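Local coordinates for protein PT26-6P (Thermococcus sp., PDB 2WB7) that is of unknown function but is encoded by a mobile element of euryarchaea and combines two immunoglobulin-like domains with a helical domain, at residues Ile5-Ile10 with Ile240-Ser245; Lys14-His19 with Ser249-Leu254; Val227-Gly232 with Leu254-Tyr259; Gly233-Leu238 with Glu378-Val383; Ile268-Ser273 with Ala282-Leu287. All blocks are in the same frame, centred on the assembly; numbering follows the deposited sequence.

Contact 1: Ile5-Ile10 with Ile240-Ser245; sequences INDDDI and IKFLQS
Asp7 and Lys241 reach toward each other from opposite directions and form a salt bridge, with NZ of Lys241 3.1 Å from OD2 of Asp7. The same ammonium group gives a weak, long bond to the carbonyl O of Ile5 (3.5 Å from Lys241 NZ). Both charges have further mates: Lys241 also pairs with Asp393, and the carboxylate of Asp7 with Lys482 and Lys483. These partners belong to the helical part, and the N-terminal loop, turned through a type I beta turn from Asp7 to Ile10, is thereby tied both to it and to the 3-10 segment 240-243. Replacing Lys241 by a methionine would probably leave Asp393 without this positive mate and take one of its positive partners from Asp7. The apolar contacts gather at the edge of the Phe242 ring, where CZ lies 3.8 Å from Asp7 CB and 4.0 Å from Ile10 CD1. One face of this ring is crossed by the bent chain of Lys241, whose CE sits 3.4 Å above the ring plane, over its centre.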
# COMPACT_ATOMS: atom_id res chain seq x y z
N ILE A 5 -24.92 1.39 -25.88
CA ILE A 5 -25.19 -0.03 -25.64
C ILE A 5 -24.08 -0.75 -24.87
O ILE A 5 -24.37 -1.55 -23.99
CB ILE A 5 -25.46 -0.76 -26.97
CG1 ILE A 5 -26.68 -0.15 -27.64
CG2 ILE A 5 -25.63 -2.27 -26.74
CD1 ILE A 5 -27.05 -0.85 -28.90
N ASN A 6 -22.83 -0.44 -25.22
CA ASN A 6 -21.66 -1.10 -24.65
C ASN A 6 -21.02 -0.38 -23.48
O ASN A 6 -20.25 -0.97 -22.72
CB ASN A 6 -20.60 -1.27 -25.73
CG ASN A 6 -20.79 -2.53 -26.52
OD1 ASN A 6 -21.90 -2.83 -26.99
ND2 ASN A 6 -19.71 -3.30 -26.67
N ASP A 7 -21.29 0.91 -23.36
CA ASP A 7 -20.68 1.72 -22.33
C ASP A 7 -19.16 1.77 -22.50
O ASP A 7 -18.42 1.74 -21.53
CB ASP A 7 -21.08 1.18 -20.97
CG ASP A 7 -22.56 0.91 -20.87
OD1 ASP A 7 -23.35 1.89 -20.83
OD2 ASP A 7 -22.95 -0.27 -20.85
N ASP A 8 -18.71 1.89 -23.74
CA ASP A 8 -17.30 2.11 -24.04
C ASP A 8 -16.84 3.50 -23.62
O ASP A 8 -15.68 3.85 -23.77
CB ASP A 8 -17.04 1.92 -25.53
CG ASP A 8 -17.09 0.47 -25.95
OD1 ASP A 8 -16.40 -0.35 -25.29
OD2 ASP A 8 -17.81 0.13 -26.93
N ASP A 9 -17.75 4.31 -23.09
CA ASP A 9 -17.36 5.63 -22.62
C ASP A 9 -17.00 5.61 -21.14
O ASP A 9 -16.49 6.59 -20.60
CB ASP A 9 -18.44 6.68 -22.90
CG ASP A 9 -19.80 6.33 -22.29
OD1 ASP A 9 -20.50 7.25 -21.85
OD2 ASP A 9 -20.20 5.14 -22.26
N ILE A 10 -17.25 4.48 -20.49
CA ILE A 10 -16.90 4.34 -19.08
C ILE A 10 -15.39 4.18 -18.94
O ILE A 10 -14.79 3.27 -19.52
CB ILE A 10 -17.63 3.16 -18.42
CG1 ILE A 10 -19.14 3.37 -18.50
CG2 ILE A 10 -17.16 2.99 -16.98
CD1 ILE A 10 -19.97 2.27 -17.89
N ILE A 240 -23.49 -4.16 -12.61
CA ILE A 240 -23.79 -5.59 -12.79
C ILE A 240 -24.11 -6.01 -14.22
O ILE A 240 -24.03 -7.19 -14.55
CB ILE A 240 -24.93 -6.08 -11.85
CG1 ILE A 240 -26.24 -5.38 -12.20
CG2 ILE A 240 -24.54 -5.87 -10.40
CD1 ILE A 240 -27.42 -5.79 -11.36
N LYS A 241 -24.51 -5.07 -15.07
CA LYS A 241 -24.82 -5.46 -16.45
C LYS A 241 -23.63 -6.15 -17.11
O LYS A 241 -23.80 -6.92 -18.04
CB LYS A 241 -25.31 -4.30 -17.30
CG LYS A 241 -24.25 -3.31 -17.70
CD LYS A 241 -24.37 -2.95 -19.16
CE LYS A 241 -23.01 -3.01 -19.82
NZ LYS A 241 -23.13 -3.31 -21.26
N PHE A 242 -22.42 -5.90 -16.61
CA PHE A 242 -21.22 -6.37 -17.28
C PHE A 242 -20.96 -7.84 -17.02
O PHE A 242 -19.97 -8.38 -17.46
CB PHE A 242 -20.00 -5.53 -16.90
CG PHE A 242 -19.97 -4.19 -17.55
CD1 PHE A 242 -20.44 -3.07 -16.89
CD2 PHE A 242 -19.48 -4.04 -18.84
CE1 PHE A 242 -20.42 -1.82 -17.49
CE2 PHE A 242 -19.46 -2.79 -19.46
CZ PHE A 242 -19.93 -1.68 -18.78
N LEU A 243 -21.89 -8.49 -16.32
CA LEU A 243 -21.80 -9.92 -16.08
C LEU A 243 -22.13 -10.72 -17.34
O LEU A 243 -21.56 -11.79 -17.55
CB LEU A 243 -22.75 -10.33 -14.95
CG LEU A 243 -22.23 -10.27 -13.52
CD1 LEU A 243 -23.32 -10.71 -12.55
CD2 LEU A 243 -20.97 -11.13 -13.37
N GLN A 244 -23.05 -10.23 -18.16
CA GLN A 244 -23.36 -10.89 -19.43
C GLN A 244 -22.58 -10.27 -20.59
O GLN A 244 -23.05 -10.25 -21.73
CB GLN A 244 -24.87 -10.84 -19.75
CG GLN A 244 -25.76 -11.54 -18.72
CD GLN A 244 -26.55 -10.55 -17.87
OE1 GLN A 244 -26.65 -9.36 -18.20
NE2 GLN A 244 -27.12 -11.04 -16.76
N SER A 245 -21.39 -9.75 -20.32
CA SER A 245 -20.60 -9.12 -21.38
C SER A 245 -19.44 -9.99 -21.79
O SER A 245 -18.41 -10.02 -21.11
CB SER A 245 -20.09 -7.75 -20.95
OG SER A 245 -21.07 -6.75 -21.18

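Contact 2: Lys14-His19 with Ser249-Leu254; sequences KKALDH and SGKWVL
Leu17 and Trp252 meet through their backbones: the N-H of Trp252 bonds to Leu17 O at 2.8 Å, fairly straight (161°) and in the carbonyl plane. Beside it, the Lys251 and Asp18 side chains run out together, and NZ of Lys251 makes a salt bridge of 3.1 Å with Asp18 OD2, met from above the carboxylate plane. Bends at chi2 (-143°) and chi4 (-32°) carry the aliphatic part of that lysine past Ala16, with Lys251 CD 3.8 Å from Ala16 CB, and bring NZ to the aspartate. Val253 CG1 packs on Ala16 CA at 3.8 Å. Trp252 turns the edge of its ring to Asp18 O, 3.7 Å from CD1. Segment 249-254 enters strand 253-261 of the eight-stranded antiparallel sheet, and 14-19 crosses it at a wide angle, in the loop before helix 21-34. Leu254 N donates to a water at 2.8 Å that bonds weakly to Lys15 O. Farther out, Trp252 packs on Met283 and Lys285 of strand 281-290, and the Val253 backbone bonds to Ala272.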
# COMPACT_ATOMS: atom_id res chain seq x y z
N LYS A 14 -12.39 1.40 -20.39
CA LYS A 14 -11.25 1.68 -21.25
C LYS A 14 -9.95 1.21 -20.63
O LYS A 14 -8.90 1.36 -21.22
CB LYS A 14 -11.13 3.17 -21.55
CG LYS A 14 -12.30 3.76 -22.30
CD LYS A 14 -12.00 5.20 -22.62
CE LYS A 14 -13.15 6.12 -22.23
NZ LYS A 14 -12.66 7.31 -21.44
N LYS A 15 -10.01 0.65 -19.43
CA LYS A 15 -8.77 0.22 -18.78
C LYS A 15 -8.65 -1.29 -18.76
O LYS A 15 -7.61 -1.83 -18.38
CB LYS A 15 -8.66 0.80 -17.38
CG LYS A 15 -8.54 2.32 -17.38
CD LYS A 15 -8.53 2.88 -15.97
CE LYS A 15 -9.05 4.32 -15.95
NZ LYS A 15 -9.26 4.84 -14.56
N ALA A 16 -9.72 -1.96 -19.16
CA ALA A 16 -9.70 -3.41 -19.26
C ALA A 16 -8.45 -3.84 -19.99
O ALA A 16 -7.84 -3.05 -20.70
CB ALA A 16 -10.92 -3.89 -20.00
N LEU A 17 -8.07 -5.11 -19.82
CA LEU A 17 -6.87 -5.63 -20.45
C LEU A 17 -7.02 -7.12 -20.67
O LEU A 17 -7.55 -7.82 -19.82
CB LEU A 17 -5.68 -5.37 -19.57
CG LEU A 17 -5.21 -3.93 -19.52
CD1 LEU A 17 -4.07 -3.80 -18.52
CD2 LEU A 17 -4.82 -3.48 -20.92
N ASP A 18 -6.54 -7.60 -21.83
CA ASP A 18 -6.51 -9.02 -22.12
C ASP A 18 -5.58 -9.71 -21.16
O ASP A 18 -5.86 -10.81 -20.71
CB ASP A 18 -5.98 -9.31 -23.52
CG ASP A 18 -6.63 -8.45 -24.60
OD1 ASP A 18 -5.95 -7.51 -25.10
OD2 ASP A 18 -7.80 -8.74 -24.97
N HIS A 19 -4.47 -9.05 -20.85
CA HIS A 19 -3.43 -9.64 -20.02
C HIS A 19 -2.88 -8.66 -18.98
O HIS A 19 -2.64 -7.49 -19.27
CB HIS A 19 -2.30 -10.21 -20.91
CG HIS A 19 -2.78 -11.20 -21.93
ND1 HIS A 19 -3.19 -12.49 -21.61
CD2 HIS A 19 -2.94 -11.09 -23.27
CE1 HIS A 19 -3.57 -13.12 -22.70
NE2 HIS A 19 -3.43 -12.30 -23.73
N SER A 249 -15.29 -10.71 -20.72
CA SER A 249 -14.93 -11.96 -20.07
C SER A 249 -13.42 -12.17 -20.23
O SER A 249 -12.87 -12.01 -21.31
CB SER A 249 -15.74 -13.16 -20.61
OG SER A 249 -15.44 -13.46 -21.96
N GLY A 250 -12.76 -12.51 -19.13
CA GLY A 250 -11.33 -12.80 -19.18
C GLY A 250 -10.45 -11.57 -19.24
O GLY A 250 -9.27 -11.68 -19.56
N LYS A 251 -10.99 -10.40 -18.93
CA LYS A 251 -10.18 -9.19 -18.89
C LYS A 251 -9.84 -8.76 -17.46
O LYS A 251 -10.56 -9.10 -16.52
CB LYS A 251 -10.86 -8.07 -19.65
CG LYS A 251 -11.03 -8.40 -21.11
CD LYS A 251 -10.82 -7.17 -22.00
CE LYS A 251 -11.00 -7.53 -23.46
NZ LYS A 251 -10.55 -8.95 -23.64
N TRP A 252 -8.74 -8.03 -17.32
CA TRP A 252 -8.30 -7.58 -16.01
C TRP A 252 -8.26 -6.07 -15.95
O TRP A 252 -8.25 -5.40 -16.97
CB TRP A 252 -6.89 -8.10 -15.73
CG TRP A 252 -6.71 -9.56 -15.95
CD1 TRP A 252 -6.46 -10.18 -17.13
CD2 TRP A 252 -6.73 -10.58 -14.95
NE1 TRP A 252 -6.34 -11.53 -16.93
CE2 TRP A 252 -6.51 -11.81 -15.60
CE3 TRP A 252 -6.93 -10.58 -13.57
CZ2 TRP A 252 -6.48 -13.02 -14.93
CZ3 TRP A 252 -6.90 -11.79 -12.90
CH2 TRP A 252 -6.67 -12.99 -13.58
N VAL A 253 -8.21 -5.56 -14.73
CA VAL A 253 -7.86 -4.17 -14.48
C VAL A 253 -6.98 -4.17 -13.24
O VAL A 253 -7.11 -5.06 -12.39
CB VAL A 253 -9.09 -3.34 -14.18
CG1 VAL A 253 -9.88 -3.04 -15.44
CG2 VAL A 253 -9.94 -4.05 -13.15
N LEU A 254 -6.08 -3.21 -13.14
CA LEU A 254 -5.31 -3.06 -11.91
C LEU A 254 -6.22 -2.41 -10.90
O LEU A 254 -7.04 -1.56 -11.24
CB LEU A 254 -4.11 -2.18 -12.15
CG LEU A 254 -3.02 -2.76 -13.05
CD1 LEU A 254 -1.77 -1.87 -12.94
CD2 LEU A 254 -2.71 -4.23 -12.68
O HOH W 1 -5.98 -1.59 -15.46

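Contact 3: Val227-Gly232 with Leu254-Tyr259; sequences VATIDG and LYQNKY
The side-chain amide of Gln256 behaves like a piece of backbone, pairing with both the N-H and the carbonyl of Ile230. Its OE1 accepts from Ile230 N at 3.2 Å, in the carbonyl plane and on a lone pair, and its NE2 donates to Ile230 O, which lies within 4° of the amide plane. A bend at chi2 (-64°) turns the amide toward 227-232, and a second bond from NE2 to Gly233 O helps to fix its rotation. An alanine in place of Gln256 is likely to leave the N-H and carbonyl of Ile230 without these mates and to loosen the link between this loop and the strand. A water accepts from Asn257 N at 3.1 Å and lies close to Gln256 OE1 and Ala228 O, the latter belonging to an inverse gamma turn centred on Ala228. Apolar contacts complete the join at each end. Ile230 crosses Leu254 at about a right angle, its CD1 3.7 Å from Leu254 CB, and Ala228 CB comes obliquely to the Tyr259 ring, 3.5 Å from CD1. Tyr259 OH is bonded to Ile268 O. The segment 227-232 runs roughly antiparallel beside strand 253-261, which opens the sheet of the second immunoglobulin-like domain, with helix 21-34 covering Ala228, Ile230, Leu254 and Tyr259 through Ala27 and Leu31, and with strand 266-272 packing against Leu254 and Tyr259.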
# COMPACT_ATOMS: atom_id res chain seq x y z
N VAL A 227 0.13 8.10 -0.66
CA VAL A 227 1.32 8.12 -1.50
C VAL A 227 1.35 6.91 -2.46
O VAL A 227 1.89 6.99 -3.57
CB VAL A 227 2.60 8.12 -0.64
CG1 VAL A 227 3.82 8.21 -1.53
CG2 VAL A 227 2.56 9.27 0.39
N ALA A 228 0.74 5.81 -2.02
CA ALA A 228 0.76 4.55 -2.75
C ALA A 228 -0.38 4.38 -3.75
O ALA A 228 -1.16 3.44 -3.66
CB ALA A 228 0.78 3.39 -1.78
N THR A 229 -0.47 5.29 -4.70
CA THR A 229 -1.49 5.23 -5.73
C THR A 229 -0.86 4.86 -7.05
O THR A 229 0.19 5.39 -7.39
CB THR A 229 -2.11 6.61 -5.91
OG1 THR A 229 -2.95 6.89 -4.78
CG2 THR A 229 -2.92 6.67 -7.18
N ILE A 230 -1.48 3.97 -7.80
CA ILE A 230 -1.09 3.76 -9.19
C ILE A 230 -2.02 4.54 -10.13
O ILE A 230 -3.22 4.65 -9.87
CB ILE A 230 -1.05 2.28 -9.59
CG1 ILE A 230 -2.40 1.62 -9.33
CG2 ILE A 230 0.03 1.55 -8.82
CD1 ILE A 230 -2.47 0.19 -9.86
N ASP A 231 -1.46 5.10 -11.19
CA ASP A 231 -2.25 5.90 -12.13
C ASP A 231 -3.23 5.00 -12.86
O ASP A 231 -2.83 4.03 -13.51
CB ASP A 231 -1.34 6.58 -13.16
CG ASP A 231 -0.39 7.60 -12.55
OD1 ASP A 231 -0.80 8.32 -11.61
OD2 ASP A 231 0.77 7.67 -13.02
N GLY A 232 -4.51 5.32 -12.76
CA GLY A 232 -5.52 4.55 -13.48
C GLY A 232 -5.99 3.28 -12.79
O GLY A 232 -6.89 2.60 -13.29
N LEU A 254 -6.08 -3.21 -13.14
CA LEU A 254 -5.31 -3.06 -11.91
C LEU A 254 -6.22 -2.41 -10.90
O LEU A 254 -7.04 -1.56 -11.24
CB LEU A 254 -4.11 -2.18 -12.15
CG LEU A 254 -3.02 -2.76 -13.05
CD1 LEU A 254 -1.77 -1.87 -12.94
CD2 LEU A 254 -2.71 -4.23 -12.68
N TYR A 255 -6.09 -2.80 -9.64
CA TYR A 255 -6.90 -2.14 -8.62
C TYR A 255 -6.01 -1.25 -7.76
O TYR A 255 -4.83 -1.54 -7.56
CB TYR A 255 -7.66 -3.17 -7.76
CG TYR A 255 -9.06 -3.46 -8.25
CD1 TYR A 255 -9.30 -4.44 -9.21
CD2 TYR A 255 -10.14 -2.74 -7.76
CE1 TYR A 255 -10.58 -4.69 -9.66
CE2 TYR A 255 -11.42 -2.99 -8.20
CZ TYR A 255 -11.63 -3.95 -9.14
OH TYR A 255 -12.92 -4.18 -9.56
N GLN A 256 -6.56 -0.15 -7.27
CA GLN A 256 -5.87 0.54 -6.19
C GLN A 256 -5.88 -0.44 -5.02
O GLN A 256 -6.83 -1.23 -4.86
CB GLN A 256 -6.58 1.85 -5.82
CG GLN A 256 -6.68 2.90 -6.92
CD GLN A 256 -5.34 3.42 -7.36
OE1 GLN A 256 -4.37 3.45 -6.60
NE2 GLN A 256 -5.26 3.85 -8.62
N ASN A 257 -4.82 -0.43 -4.21
CA ASN A 257 -4.77 -1.22 -2.98
C ASN A 257 -4.62 -0.28 -1.79
O ASN A 257 -3.97 0.74 -1.89
CB ASN A 257 -3.57 -2.16 -2.98
CG ASN A 257 -3.78 -3.41 -3.80
OD1 ASN A 257 -3.34 -3.49 -4.94
ND2 ASN A 257 -4.45 -4.39 -3.23
N LYS A 258 -5.20 -0.65 -0.66
CA LYS A 258 -4.91 0.00 0.60
C LYS A 258 -3.79 -0.80 1.27
O LYS A 258 -3.88 -2.02 1.37
CB LYS A 258 -6.17 -0.02 1.46
CG LYS A 258 -6.28 1.12 2.45
CD LYS A 258 -7.16 0.73 3.64
CE LYS A 258 -8.23 -0.32 3.26
NZ LYS A 258 -9.03 -0.80 4.47
N TYR A 259 -2.73 -0.13 1.72
CA TYR A 259 -1.57 -0.83 2.26
C TYR A 259 -1.35 -0.55 3.73
O TYR A 259 -1.62 0.55 4.19
CB TYR A 259 -0.30 -0.40 1.53
CG TYR A 259 -0.23 -0.74 0.07
CD1 TYR A 259 -0.49 0.22 -0.89
CD2 TYR A 259 0.14 -2.02 -0.35
CE1 TYR A 259 -0.42 -0.09 -2.24
CE2 TYR A 259 0.21 -2.34 -1.68
CZ TYR A 259 -0.06 -1.37 -2.63
OH TYR A 259 0.01 -1.67 -3.97
O HOH W 2 -2.68 1.50 -5.27

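Contact 4: Gly233-Leu238 with Glu378-Val383; sequences GMLGSL and EPMISV
Gly236 N gives a 2.8 Å hydrogen bond to Met380 O, nearly straight at 163° and in the plane of the carbonyl. That carbonyl belongs to the centre of an inverse gamma turn at Met380, just past the end of strand 370-379 in the second immunoglobulin-like domain. Leu235 and Met380, a selenomethionine, extend in the same direction, with Leu235 CD2 3.5 Å from Met380 CB. Ser382 packs its CB on Gly236 CA at 3.7 Å, and Ser237 CB lies 3.3 Å from Ser382 O. With OG set anti to the backbone N (chi1 173°), Ser237 bonds to Leu238 O on a lone pair at 2.9 Å, and the same OG takes the N-H of His276. The Ser382 hydroxyl is bonded to Asp509 of helix 503-523, and Gly236 O to Tyr255 OH. Across the two segments the polar link is therefore carried by main-chain atoms, while neither serine hydroxyl bonds across them: Ser237 OG holds Leu238 and His276, and Ser382 OG ties 378-383 to the helical domain.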
# COMPACT_ATOMS: atom_id res chain seq x y z
N GLY A 233 -5.40 2.95 -11.64
CA GLY A 233 -5.89 1.83 -10.84
C GLY A 233 -7.36 2.03 -10.52
O GLY A 233 -7.80 3.16 -10.37
N MSE A 234 -8.12 0.95 -10.40
CA MSE A 234 -9.56 1.08 -10.26
C MSE A 234 -10.10 0.94 -8.83
O MSE A 234 -9.43 0.43 -7.95
CB MSE A 234 -10.31 0.09 -11.17
CG MSE A 234 -11.59 0.69 -11.72
SE MSE A 234 -12.83 -0.58 -12.45
CE MSE A 234 -13.16 -1.60 -10.84
N LEU A 235 -11.32 1.43 -8.63
CA LEU A 235 -12.08 1.26 -7.40
C LEU A 235 -13.38 0.54 -7.69
O LEU A 235 -13.99 0.74 -8.75
CB LEU A 235 -12.45 2.62 -6.83
CG LEU A 235 -11.23 3.46 -6.45
CD1 LEU A 235 -11.60 4.94 -6.28
CD2 LEU A 235 -10.64 2.87 -5.17
N GLY A 236 -13.83 -0.29 -6.75
CA GLY A 236 -15.15 -0.88 -6.83
C GLY A 236 -15.35 -1.86 -7.98
O GLY A 236 -14.48 -2.66 -8.30
N SER A 237 -16.52 -1.80 -8.59
CA SER A 237 -16.90 -2.79 -9.57
C SER A 237 -17.65 -2.12 -10.68
O SER A 237 -18.38 -1.16 -10.45
CB SER A 237 -17.81 -3.82 -8.91
OG SER A 237 -18.34 -4.73 -9.85
N LEU A 238 -17.48 -2.61 -11.90
CA LEU A 238 -18.35 -2.17 -12.97
C LEU A 238 -19.80 -2.52 -12.58
O LEU A 238 -20.04 -3.42 -11.79
CB LEU A 238 -17.96 -2.87 -14.27
CG LEU A 238 -16.76 -2.28 -15.01
CD1 LEU A 238 -16.31 -3.21 -16.11
CD2 LEU A 238 -17.05 -0.86 -15.55
N GLU A 378 -5.08 -4.44 0.56
CA GLU A 378 -6.47 -4.76 0.27
C GLU A 378 -6.92 -4.09 -1.02
O GLU A 378 -6.98 -2.87 -1.11
CB GLU A 378 -7.36 -4.38 1.45
CG GLU A 378 -8.83 -4.39 1.11
CD GLU A 378 -9.74 -4.10 2.30
OE1 GLU A 378 -9.23 -3.91 3.42
OE2 GLU A 378 -10.98 -4.07 2.10
N PRO A 379 -7.22 -4.90 -2.05
CA PRO A 379 -7.71 -4.39 -3.32
C PRO A 379 -9.00 -3.65 -3.08
O PRO A 379 -9.89 -4.19 -2.42
CB PRO A 379 -7.99 -5.66 -4.13
CG PRO A 379 -7.13 -6.70 -3.52
CD PRO A 379 -7.07 -6.37 -2.06
N MSE A 380 -9.10 -2.43 -3.57
CA MSE A 380 -10.25 -1.58 -3.27
C MSE A 380 -11.44 -1.99 -4.13
O MSE A 380 -11.94 -1.21 -4.95
CB MSE A 380 -9.86 -0.13 -3.49
CG MSE A 380 -8.79 0.35 -2.52
SE MSE A 380 -9.52 0.42 -0.74
CE MSE A 380 -10.29 2.16 -1.02
N ILE A 381 -11.88 -3.23 -3.96
CA ILE A 381 -12.96 -3.75 -4.77
C ILE A 381 -14.27 -3.44 -4.09
O ILE A 381 -14.30 -2.91 -2.98
CB ILE A 381 -12.84 -5.28 -5.02
CG1 ILE A 381 -12.74 -6.05 -3.70
CG2 ILE A 381 -11.64 -5.60 -5.88
CD1 ILE A 381 -14.04 -6.78 -3.27
N SER A 382 -15.37 -3.76 -4.75
CA SER A 382 -16.66 -3.73 -4.10
C SER A 382 -17.50 -4.85 -4.69
O SER A 382 -17.50 -5.06 -5.91
CB SER A 382 -17.35 -2.40 -4.34
OG SER A 382 -18.69 -2.48 -3.90
N VAL A 383 -18.20 -5.58 -3.83
CA VAL A 383 -19.06 -6.63 -4.32
C VAL A 383 -20.49 -6.13 -4.33
O VAL A 383 -21.01 -5.75 -3.31
CB VAL A 383 -18.96 -7.87 -3.48
CG1 VAL A 383 -19.92 -8.90 -4.01
CG2 VAL A 383 -17.51 -8.39 -3.48

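Contact 5: Ile268-Ser273 with Ala282-Leu287; sequences IITAAS and AMYKFL
Ala272 sets its CB over one face of the Tyr284 ring, 4.1 Å from the centroid and 26° off the ring normal, in a CH-pi contact. Thr270 approaches the edge of the same ring with CG2, and its OG1 sits by CE2 of Phe286. Ile268 crosses Phe286 obliquely, its CG2 3.9 Å from Phe286 CD2. Beneath these side chains two strands, 266-272 and 281-290, form an antiparallel beta hairpin in the second immunoglobulin-like domain. Thr270, Ala272, Tyr284 and Phe286 share one face of the sheet; on the other, Ile269 CB packs at 3.9 Å on Leu287 CB, next to the hydrogen-bonded pair of Ala271 and Lys285. Paired main-chain bonds join Ile269 with Leu287 and Ala271 with Lys285, the bond from Ala271 N to Lys285 O being 2.9 Å long. Outside the hairpin, Thr270 OG1 takes a bond from Asn257, and Tyr284 OH is bonded to Tyr344 OH. At the polar end Ser273 N donates to Met283 O at 3.0 Å. Ser273 OG, lying beside its own backbone N (chi1 -40°), accepts the Met283 N-H at 2.8 Å and 166°, taking the part a main-chain carbonyl would play.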
# COMPACT_ATOMS: atom_id res chain seq x y z
N ILE A 268 2.76 -5.17 -3.17
CA ILE A 268 1.85 -6.08 -3.81
C ILE A 268 1.03 -5.30 -4.83
O ILE A 268 0.42 -4.27 -4.50
CB ILE A 268 0.91 -6.73 -2.80
CG1 ILE A 268 1.70 -7.61 -1.83
CG2 ILE A 268 -0.17 -7.53 -3.51
CD1 ILE A 268 0.81 -8.36 -0.83
N ILE A 269 1.04 -5.77 -6.07
CA ILE A 269 0.16 -5.19 -7.08
C ILE A 269 -1.01 -6.14 -7.28
O ILE A 269 -0.83 -7.37 -7.31
CB ILE A 269 0.88 -4.96 -8.42
CG1 ILE A 269 1.92 -3.85 -8.27
CG2 ILE A 269 -0.11 -4.57 -9.49
CD1 ILE A 269 1.39 -2.63 -7.56
N THR A 270 -2.22 -5.59 -7.40
CA THR A 270 -3.40 -6.42 -7.61
C THR A 270 -3.99 -6.18 -8.98
O THR A 270 -4.30 -5.04 -9.34
CB THR A 270 -4.53 -6.14 -6.59
OG1 THR A 270 -4.10 -6.45 -5.26
CG2 THR A 270 -5.73 -6.99 -6.91
N ALA A 271 -4.16 -7.24 -9.75
CA ALA A 271 -4.99 -7.17 -10.93
C ALA A 271 -6.14 -8.13 -10.70
O ALA A 271 -5.95 -9.23 -10.17
CB ALA A 271 -4.22 -7.54 -12.15
N ALA A 272 -7.35 -7.73 -11.08
CA ALA A 272 -8.51 -8.60 -10.92
C ALA A 272 -9.51 -8.39 -12.07
O ALA A 272 -9.27 -7.57 -12.95
CB ALA A 272 -9.15 -8.35 -9.59
N SER A 273 -10.60 -9.17 -12.06
CA SER A 273 -11.73 -8.93 -12.96
C SER A 273 -12.36 -7.63 -12.55
O SER A 273 -12.32 -7.26 -11.38
CB SER A 273 -12.78 -10.01 -12.81
OG SER A 273 -12.18 -11.28 -12.67
N ALA A 282 -15.05 -14.03 -9.52
CA ALA A 282 -14.03 -13.06 -9.98
C ALA A 282 -12.60 -13.63 -9.87
O ALA A 282 -12.31 -14.44 -9.00
CB ALA A 282 -14.15 -11.75 -9.21
N MSE A 283 -11.71 -13.22 -10.77
CA MSE A 283 -10.30 -13.65 -10.74
C MSE A 283 -9.41 -12.59 -10.10
O MSE A 283 -9.55 -11.39 -10.40
CB MSE A 283 -9.77 -13.84 -12.16
CG MSE A 283 -10.60 -14.67 -13.12
SE MSE A 283 -10.32 -16.52 -12.80
CE MSE A 283 -11.45 -16.63 -11.28
N TYR A 284 -8.47 -13.01 -9.27
CA TYR A 284 -7.45 -12.10 -8.76
C TYR A 284 -6.10 -12.62 -9.14
O TYR A 284 -5.91 -13.82 -9.29
CB TYR A 284 -7.51 -11.98 -7.23
CG TYR A 284 -8.75 -11.28 -6.71
CD1 TYR A 284 -8.68 -9.97 -6.24
CD2 TYR A 284 -9.99 -11.93 -6.67
CE1 TYR A 284 -9.80 -9.33 -5.77
CE2 TYR A 284 -11.12 -11.30 -6.19
CZ TYR A 284 -11.03 -10.01 -5.75
OH TYR A 284 -12.16 -9.38 -5.27
N LYS A 285 -5.15 -11.72 -9.28
CA LYS A 285 -3.77 -12.07 -9.59
C LYS A 285 -2.91 -11.06 -8.82
O LYS A 285 -3.04 -9.84 -9.02
CB LYS A 285 -3.56 -11.93 -11.10
CG LYS A 285 -2.70 -13.00 -11.76
CD LYS A 285 -2.56 -12.73 -13.27
CE LYS A 285 -2.09 -13.96 -14.05
NZ LYS A 285 -0.59 -14.16 -14.02
N PHE A 286 -2.07 -11.55 -7.92
CA PHE A 286 -1.25 -10.65 -7.12
C PHE A 286 0.23 -10.74 -7.48
O PHE A 286 0.78 -11.83 -7.62
CB PHE A 286 -1.41 -10.96 -5.64
CG PHE A 286 -2.82 -10.86 -5.15
CD1 PHE A 286 -3.66 -11.97 -5.16
CD2 PHE A 286 -3.29 -9.66 -4.63
CE1 PHE A 286 -4.96 -11.88 -4.67
CE2 PHE A 286 -4.60 -9.56 -4.13
CZ PHE A 286 -5.44 -10.68 -4.16
N LEU A 287 0.87 -9.59 -7.63
CA LEU A 287 2.30 -9.53 -7.85
C LEU A 287 2.98 -9.17 -6.54
O LEU A 287 2.59 -8.20 -5.88
CB LEU A 287 2.58 -8.45 -8.87
CG LEU A 287 4.01 -8.37 -9.37
CD1 LEU A 287 4.50 -9.76 -9.68
CD2 LEU A 287 4.00 -7.55 -10.61

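Contacts 2, 3 and 5 meet along strand 253-261. Contacts 2 and 3 share Leu254, and contact 5 adjoins both: Val253 N lies 2.9 Å from Ala272 O, and Tyr259 OH 2.7 Å from Ile268 O. Contact 4 adjoins the same strand: its loop meets it where Leu254 O is 2.9 Å from Met234 N, and its strand 370-379 is the neighbour on the side away from 266-272. Contact 1 lies toward the helical part, its centre about 24 Å from that of contact 3, and touches contact 2 (Asp8 O 3.7 Å from Lys14 CG) and contact 4 (Ile10 CG2 4.1 Å from Leu238 CD2). Contact 5 is nested inside the loop closed by contact 4.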